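Local coordinates for geranyltranstransferase (Staphylococcus aureus, PDB 1RTR), which catalyses the chain-elongating condensation of isopentenyl diphosphate with allylic diphosphates that yields farnesyl diphosphate, a precursor in isoprenoid biosynthesis, at residues Asp11-Asn14 against Asn15-Val19; Met26-Gln29 against Leu30-Ser33. All coordinates share one frame; numbering follows the deposited sequence.

In the fold
Contact 1 (D11-V19) covers the C-terminal half of helix 6-18, and contact 2 (M26-S33) covers the end of the loop that follows and the first turn of helix 30-38. They come in series along the chain, the first closing before the second opens. Their centres are 19 Å apart and their nearest atoms about 8 Å, so neither touches the other, although both lie on the same side of the chain's centre. Contact 1 packs within its own subunit, against helices 45-56 and 65-83. Contact 2 sits farther out, about 26 Å from the chain centre against 17 Å, and reaches the second subunit. Contact 1 thus stays within one subunit, while contact 2 takes part in the dimer interface.

Contact 1: residues Asp11-Asn14 against Asn15-Val19; sequences DEVN and NELSV
V13 and L17, one helical turn apart, form the apolar contact of this helix segment. Their side chains lie alongside each other and point the same way, with V13 CG1 3.6 Å from L17 CD1. The first torsion of V13 sets this up: CG1 stands anti to the backbone N (chi1 162°), on the side of the carbonyl carbon and hence of the following turn. Both residues are buried, and the pair is covered by M65 and I69 of helix 65-83, P47 and L51 of helix 45-56, and R44. The backbone beneath keeps i to i+4 hydrogen bonds. L17 N donates to V13 O at 2.8 Å (N-H...O angle 151°), flanked by bonds from N15 N to D11 O (2.9 Å) and from E16 N to E12 O (3.0 Å).

The other faces are looser. D11, N15 and S18 are exposed. E12 and E16, both partly exposed, form an intermediate flank on neighbouring turns, their OE2 atoms 4.9 Å apart, where like charges would probably repel mildly. E12 OE1 is hydrogen-bonded to Y61, while OE2 also has E62 nearby; E16 also touches I69. Toward the C-terminal end, S18 OG donates to N15 O at 2.9 Å, while S18 N donates to N14 O at 3.0 Å. Such a gradation from buried apolar to exposed polar residues marks an amphipathic alpha-helix within the mainly helical fold of the polyprenyl synthetase family.

Contact 2: residues Met26-Gln29 against Leu30-Ser33; sequences MDTQ and LEES
Q29 and E32 cross at a slant, with the amide and carboxylate planes 90° apart. The carboxylate meets the aliphatic part of the glutamine: E32 OE2 lies 3.5 Å from Q29 CG, and no hydrogen bond joins the two side chains. E32 CG sits between its own backbone N and carbonyl carbon (chi1 49°), which turns the chain back over the preceding residues and brings CG to 3.2 Å from Q29 O. Its other oxygen, E32 OE1, is hydrogen-bonded to Y103, whose side chain also touches Q29.

Beneath this pair the chain passes from loop into helix 30-38. S33 N donates to Q29 O at 2.8 Å with an N-H...O angle of 163°, and the nitrogen lies close to the line of the carbonyl bond. This is the i to i+4 bond of a first helical turn, in the predominantly helical fold of the polyprenyl synthetase family. S33 itself faces inward, OG bonded to N99 and the side chain against T107 and A111 of helix 105-124.

T28 and E31 meet at the other flank. T28 OG1 is 3.6 Å from E31 OE2, a close approach not counted as a hydrogen bond, and rests beside L30 CB at 3.7 Å. The glutamate bends at its second torsion, carrying its carboxylate back toward the loop. There E31 OE1 is hydrogen-bonded to H147 of the second subunit, while L30 packs on M155 of that same subunit.

Contact 1: residues Asp11-Asn14 against Asn15-Val19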
# COMPACT_ATOMS: atom_id res chain seq x y z
N ASP A 11 0.60 1.89 25.91
CA ASP A 11 -0.38 0.89 26.33
C ASP A 11 -1.64 0.95 25.49
O ASP A 11 -2.13 -0.08 25.03
CB ASP A 11 -0.75 1.09 27.80
CG ASP A 11 0.30 0.54 28.75
OD1 ASP A 11 0.24 0.90 29.95
OD2 ASP A 11 1.22 -0.23 28.39
N GLU A 12 -2.16 2.16 25.30
CA GLU A 12 -3.35 2.36 24.50
C GLU A 12 -3.13 1.92 23.05
O GLU A 12 -3.99 1.25 22.47
CB GLU A 12 -3.83 3.80 24.56
CG GLU A 12 -5.25 3.96 24.08
CD GLU A 12 -5.74 5.39 24.14
OE1 GLU A 12 -5.02 6.25 24.70
OE2 GLU A 12 -6.85 5.64 23.64
N VAL A 13 -1.98 2.28 22.49
CA VAL A 13 -1.59 1.86 21.15
C VAL A 13 -1.57 0.33 21.09
O VAL A 13 -2.16 -0.26 20.18
CB VAL A 13 -0.23 2.50 20.70
CG1 VAL A 13 0.39 1.76 19.53
CG2 VAL A 13 -0.43 3.96 20.32
N ASN A 14 -0.92 -0.30 22.06
CA ASN A 14 -0.86 -1.76 22.10
C ASN A 14 -2.24 -2.44 22.16
O ASN A 14 -2.46 -3.42 21.45
CB ASN A 14 0.05 -2.24 23.23
CG ASN A 14 1.53 -1.98 22.96
OD1 ASN A 14 2.34 -1.94 23.89
ND2 ASN A 14 1.89 -1.81 21.68
N ASN A 15 -3.17 -1.89 22.95
CA ASN A 15 -4.52 -2.45 23.03
C ASN A 15 -5.26 -2.32 21.70
O ASN A 15 -5.91 -3.27 21.24
CB ASN A 15 -5.32 -1.80 24.17
CG ASN A 15 -4.73 -2.09 25.55
OD1 ASN A 15 -4.22 -3.18 25.80
ND2 ASN A 15 -4.80 -1.11 26.44
N GLU A 16 -5.13 -1.16 21.07
CA GLU A 16 -5.72 -0.95 19.75
C GLU A 16 -5.11 -1.85 18.67
O GLU A 16 -5.82 -2.35 17.82
CB GLU A 16 -5.63 0.52 19.35
CG GLU A 16 -6.44 1.44 20.25
CD GLU A 16 -7.90 1.54 19.84
OE1 GLU A 16 -8.32 0.88 18.86
OE2 GLU A 16 -8.64 2.31 20.51
N LEU A 17 -3.80 -2.06 18.73
CA LEU A 17 -3.13 -2.88 17.72
C LEU A 17 -3.45 -4.37 17.84
O LEU A 17 -3.47 -5.07 16.84
CB LEU A 17 -1.62 -2.65 17.74
CG LEU A 17 -1.04 -1.33 17.24
CD1 LEU A 17 0.45 -1.29 17.54
CD2 LEU A 17 -1.27 -1.11 15.76
N SER A 18 -3.68 -4.84 19.07
CA SER A 18 -3.99 -6.26 19.32
C SER A 18 -5.35 -6.66 18.76
O SER A 18 -5.61 -7.84 18.49
CB SER A 18 -3.95 -6.56 20.83
OG SER A 18 -5.08 -6.03 21.49
N VAL A 19 -6.21 -5.67 18.57
CA VAL A 19 -7.57 -5.91 18.14
C VAL A 19 -7.90 -5.13 16.85
O VAL A 19 -9.06 -4.83 16.58
CB VAL A 19 -8.54 -5.61 19.32
CG1 VAL A 19 -8.86 -4.11 19.43
CG2 VAL A 19 -9.80 -6.46 19.24

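Contact 2: residues Met26-Gln29 against Leu30-Ser33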
# COMPACT_ATOMS: atom_id res chain seq x y z
N MET A 26 -11.78 -16.59 5.70
CA MET A 26 -11.39 -17.52 4.64
C MET A 26 -10.58 -18.71 5.16
O MET A 26 -10.17 -19.57 4.38
CB MET A 26 -10.60 -16.78 3.54
CG MET A 26 -11.46 -16.10 2.47
SD MET A 26 -10.52 -15.30 1.13
CE MET A 26 -10.19 -13.74 1.87
N ASP A 27 -10.37 -18.76 6.48
CA ASP A 27 -9.58 -19.82 7.14
C ASP A 27 -8.12 -19.94 6.64
O ASP A 27 -7.70 -20.99 6.14
CB ASP A 27 -10.32 -21.18 7.09
CG ASP A 27 -9.82 -22.16 8.16
OD1 ASP A 27 -9.54 -23.33 7.82
OD2 ASP A 27 -9.68 -21.83 9.36
N THR A 28 -7.38 -18.84 6.75
CA THR A 28 -5.93 -18.85 6.54
C THR A 28 -5.22 -18.20 7.72
O THR A 28 -5.85 -17.57 8.58
CB THR A 28 -5.51 -18.13 5.22
OG1 THR A 28 -5.97 -16.78 5.24
CG2 THR A 28 -6.21 -18.73 4.01
N GLN A 29 -3.90 -18.34 7.74
CA GLN A 29 -3.08 -17.76 8.80
C GLN A 29 -2.76 -16.28 8.58
O GLN A 29 -2.12 -15.66 9.43
CB GLN A 29 -1.78 -18.53 8.93
CG GLN A 29 -1.91 -20.03 9.02
CD GLN A 29 -0.56 -20.69 9.16
OE1 GLN A 29 0.33 -20.48 8.32
NE2 GLN A 29 -0.39 -21.45 10.23
N LEU A 30 -3.21 -15.73 7.45
CA LEU A 30 -2.88 -14.35 7.06
C LEU A 30 -3.02 -13.37 8.21
O LEU A 30 -2.09 -12.63 8.51
CB LEU A 30 -3.72 -13.90 5.86
CG LEU A 30 -3.44 -12.52 5.24
CD1 LEU A 30 -2.01 -12.38 4.74
CD2 LEU A 30 -4.40 -12.25 4.12
N GLU A 31 -4.16 -13.38 8.87
CA GLU A 31 -4.38 -12.42 9.94
C GLU A 31 -3.65 -12.76 11.26
O GLU A 31 -3.35 -11.85 12.03
CB GLU A 31 -5.86 -12.08 10.13
CG GLU A 31 -6.85 -13.08 9.57
CD GLU A 31 -7.04 -13.00 8.07
OE1 GLU A 31 -7.49 -11.97 7.55
OE2 GLU A 31 -6.75 -14.01 7.40
N GLU A 32 -3.35 -14.03 11.52
CA GLU A 32 -2.51 -14.31 12.69
C GLU A 32 -1.04 -13.97 12.41
O GLU A 32 -0.30 -13.60 13.32
CB GLU A 32 -2.71 -15.73 13.30
CG GLU A 32 -2.69 -16.90 12.34
CD GLU A 32 -2.09 -18.19 12.93
OE1 GLU A 32 -1.31 -18.11 13.93
OE2 GLU A 32 -2.40 -19.28 12.39
N SER A 33 -0.64 -14.05 11.14
CA SER A 33 0.65 -13.54 10.69
C SER A 33 0.73 -12.01 10.80
O SER A 33 1.70 -11.48 11.32
CB SER A 33 0.90 -13.99 9.26
OG SER A 33 2.17 -13.55 8.81